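Local coordinates for protein nitrophorin Cim l NP (Cimex lectularius, PDB 1SI6) that carries nitric oxide on a cysteine-ligated heme and delivers it to the bitten host during feeding, causing vasodilation, at residues 208-213 against 244-249. Residues are numbered along the deposited sequence; the frame is centred on the assembly and turned at random.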
loop_
_atom_site.group_PDB
_atom_site.type_symbol
_atom_site.label_atom_id
_atom_site.label_comp_id
_atom_site.label_asym_id
_atom_site.label_seq_id
_atom_site.Cartn_x
_atom_site.Cartn_y
_atom_site.Cartn_z
ATOM N N LYS A 208 8.469 5.140 -18.114
ATOM C CA LYS A 208 7.164 5.763 -18.113
ATOM C C LYS A 208 6.094 4.980 -17.336
ATOM O O LYS A 208 4.912 5.091 -17.539
ATOM C CB LYS A 208 6.751 6.168 -19.550
ATOM C CG LYS A 208 7.723 7.257 -20.144
ATOM C CD LYS A 208 8.123 8.325 -19.110
ATOM C CE LYS A 208 8.596 9.633 -19.717
ATOM N NZ LYS A 208 8.761 10.701 -18.664
ATOM N N LEU A 209 6.515 4.230 -16.329
ATOM C CA LEU A 209 5.599 3.635 -15.379
ATOM C C LEU A 209 5.563 4.501 -14.102
ATOM O O LEU A 209 6.515 5.201 -13.799
ATOM C CB LEU A 209 6.060 2.192 -15.047
ATOM C CG LEU A 209 6.394 1.273 -16.235
ATOM C CD1 LEU A 209 6.707 -0.219 -15.734
ATOM C CD2 LEU A 209 5.352 1.267 -17.317
ATOM N N PHE A 210 4.423 4.526 -13.459
ATOM C CA PHE A 210 4.242 5.305 -12.229
ATOM C C PHE A 210 4.595 6.797 -12.520
ATOM O O PHE A 210 5.160 7.515 -11.650
ATOM C CB PHE A 210 5.102 4.791 -11.060
ATOM C CG PHE A 210 4.804 3.350 -10.625
ATOM C CD1 PHE A 210 5.670 2.272 -10.948
ATOM C CD2 PHE A 210 3.629 3.060 -10.015
ATOM C CE1 PHE A 210 5.319 1.004 -10.572
ATOM C CE2 PHE A 210 3.322 1.778 -9.653
ATOM C CZ PHE A 210 4.188 0.772 -9.926
ATOM N N ASP A 211 4.205 7.273 -13.714
ATOM C CA ASP A 211 4.555 8.607 -14.163
ATOM C C ASP A 211 3.952 9.645 -13.260
ATOM O O ASP A 211 2.744 9.644 -13.124
ATOM C CB ASP A 211 4.060 8.815 -15.622
ATOM C CG ASP A 211 4.678 10.014 -16.274
ATOM O OD1 ASP A 211 4.537 10.174 -17.499
ATOM O OD2 ASP A 211 5.337 10.858 -15.651
ATOM N N GLY A 212 4.773 10.523 -12.635
ATOM C CA GLY A 212 4.190 11.584 -11.841
ATOM C C GLY A 212 3.782 11.193 -10.426
ATOM O O GLY A 212 3.284 12.045 -9.683
ATOM N N TRP A 213 4.047 9.954 -10.052
ATOM C CA TRP A 213 3.757 9.458 -8.697
ATOM C C TRP A 213 4.958 9.717 -7.845
ATOM O O TRP A 213 6.130 9.593 -8.291
ATOM C CB TRP A 213 3.391 7.994 -8.732
ATOM C CG TRP A 213 2.068 7.644 -9.376
ATOM C CD1 TRP A 213 1.806 7.498 -10.729
ATOM C CD2 TRP A 213 0.817 7.388 -8.717
ATOM N NE1 TRP A 213 0.483 7.216 -10.928
ATOM C CE2 TRP A 213 -0.139 7.108 -9.691
ATOM C CE3 TRP A 213 0.421 7.339 -7.366
ATOM C CZ2 TRP A 213 -1.474 6.772 -9.356
ATOM C CZ3 TRP A 213 -0.874 7.068 -7.064
ATOM C CH2 TRP A 213 -1.810 6.769 -8.024
ATOM N N ARG A 244 5.454 -0.209 -0.528
ATOM C CA ARG A 244 5.660 1.181 -0.869
ATOM C C ARG A 244 4.332 1.899 -0.823
ATOM O O ARG A 244 3.286 1.285 -0.983
ATOM C CB ARG A 244 6.288 1.373 -2.264
ATOM C CG ARG A 244 7.425 0.466 -2.616
ATOM C CD ARG A 244 8.723 0.642 -1.774
ATOM N NE ARG A 244 9.526 1.773 -2.268
ATOM C CZ ARG A 244 10.484 1.593 -3.183
ATOM N NH1 ARG A 244 10.843 0.400 -3.671
ATOM N NH2 ARG A 244 11.144 2.627 -3.630
ATOM N N ALA A 245 4.418 3.204 -0.590
ATOM C CA ALA A 245 3.263 4.124 -0.742
ATOM C C ALA A 245 3.601 5.221 -1.707
ATOM O O ALA A 245 4.588 5.934 -1.498
ATOM C CB ALA A 245 2.858 4.733 0.605
ATOM N N LEU A 246 2.772 5.366 -2.740
ATOM C CA LEU A 246 2.947 6.424 -3.735
ATOM C C LEU A 246 1.718 7.313 -3.684
ATOM O O LEU A 246 0.626 6.852 -3.421
ATOM C CB LEU A 246 3.129 5.895 -5.164
ATOM C CG LEU A 246 4.275 4.906 -5.359
ATOM C CD1 LEU A 246 4.296 4.474 -6.790
ATOM C CD2 LEU A 246 5.608 5.429 -4.940
ATOM N N TYR A 247 1.929 8.623 -3.988
ATOM C CA TYR A 247 0.799 9.536 -4.022
ATOM C C TYR A 247 0.858 10.492 -5.193
ATOM O O TYR A 247 1.916 10.808 -5.690
ATOM C CB TYR A 247 0.722 10.332 -2.729
ATOM C CG TYR A 247 1.839 11.300 -2.474
ATOM C CD1 TYR A 247 1.720 12.669 -2.865
ATOM C CD2 TYR A 247 2.998 10.909 -1.848
ATOM C CE1 TYR A 247 2.756 13.564 -2.605
ATOM C CE2 TYR A 247 3.997 11.807 -1.583
ATOM C CZ TYR A 247 3.897 13.121 -1.962
ATOM O OH TYR A 247 4.950 13.997 -1.648
ATOM N N LYS A 248 -0.325 10.940 -5.585
ATOM C CA LYS A 248 -0.409 12.023 -6.595
ATOM C C LYS A 248 -1.805 12.620 -6.567
ATOM O O LYS A 248 -2.725 12.033 -6.047
ATOM C CB LYS A 248 0.048 11.565 -7.984
ATOM C CG LYS A 248 -0.852 10.946 -8.879
ATOM C CD LYS A 248 -0.138 10.576 -10.274
ATOM C CE LYS A 248 0.073 11.665 -11.341
ATOM N NZ LYS A 248 0.249 11.062 -12.723
ATOM N N SER A 249 -1.897 13.798 -7.189
ATOM C CA SER A 249 -3.145 14.465 -7.439
ATOM C C SER A 249 -3.256 14.675 -8.927
ATOM O O SER A 249 -2.282 15.032 -9.544
ATOM C CB SER A 249 -3.139 15.827 -6.795
ATOM O OG SER A 249 -4.374 16.511 -7.079
HETATM O O HOH W 1 2.896 12.926 -7.086
#
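A type II beta turn, F210 to W213, packs by way of F210, W213 and the D211 carbonyl against L246 and K248 on strand 243-248, an outermost strand of one sheet of this DNase I-like fold, paired there with strand 165-169. The turn follows helix 201-206, which ends in a Schellman motif, and is closed by W213 N bonding F210 O at 3.1 Å. W213 carries most of its side of the contact. The aliphatic chain of K248 crosses one face of the indole at about a right angle, and its CD forms a CH-pi contact 3.4 Å from the centroid of the five-membered ring, only 8° off the ring normal. At the six-membered ring, W213 CE3 meets L246 CB at 3.8 Å. The indole is also tethered beyond the two segments, its NE1 bonding D155 OD2, a bond that helps hold the ring in its rotation under K248. One branch of L246, CD1, reaches F210, coming within 3.6 Å of F210 CD2; F210 in turn meets Y150 edge-to-face, and L201 of helix 201-206 touches both F210 and L246. A water donates to both G212 O, at 2.8 Å, and Y247 O, bridging turn and strand backbones. G212 takes the third position of the turn with the positive phi usual there. Past the indole, the K248 chain bends at chi3 (-80°), bringing the ammonium group back to the turn. There NZ, which also bonds S157 OG, donates to D211 O at 2.9 Å, with a C=O...N angle of 151° and the nitrogen tilted slightly from the carbonyl plane.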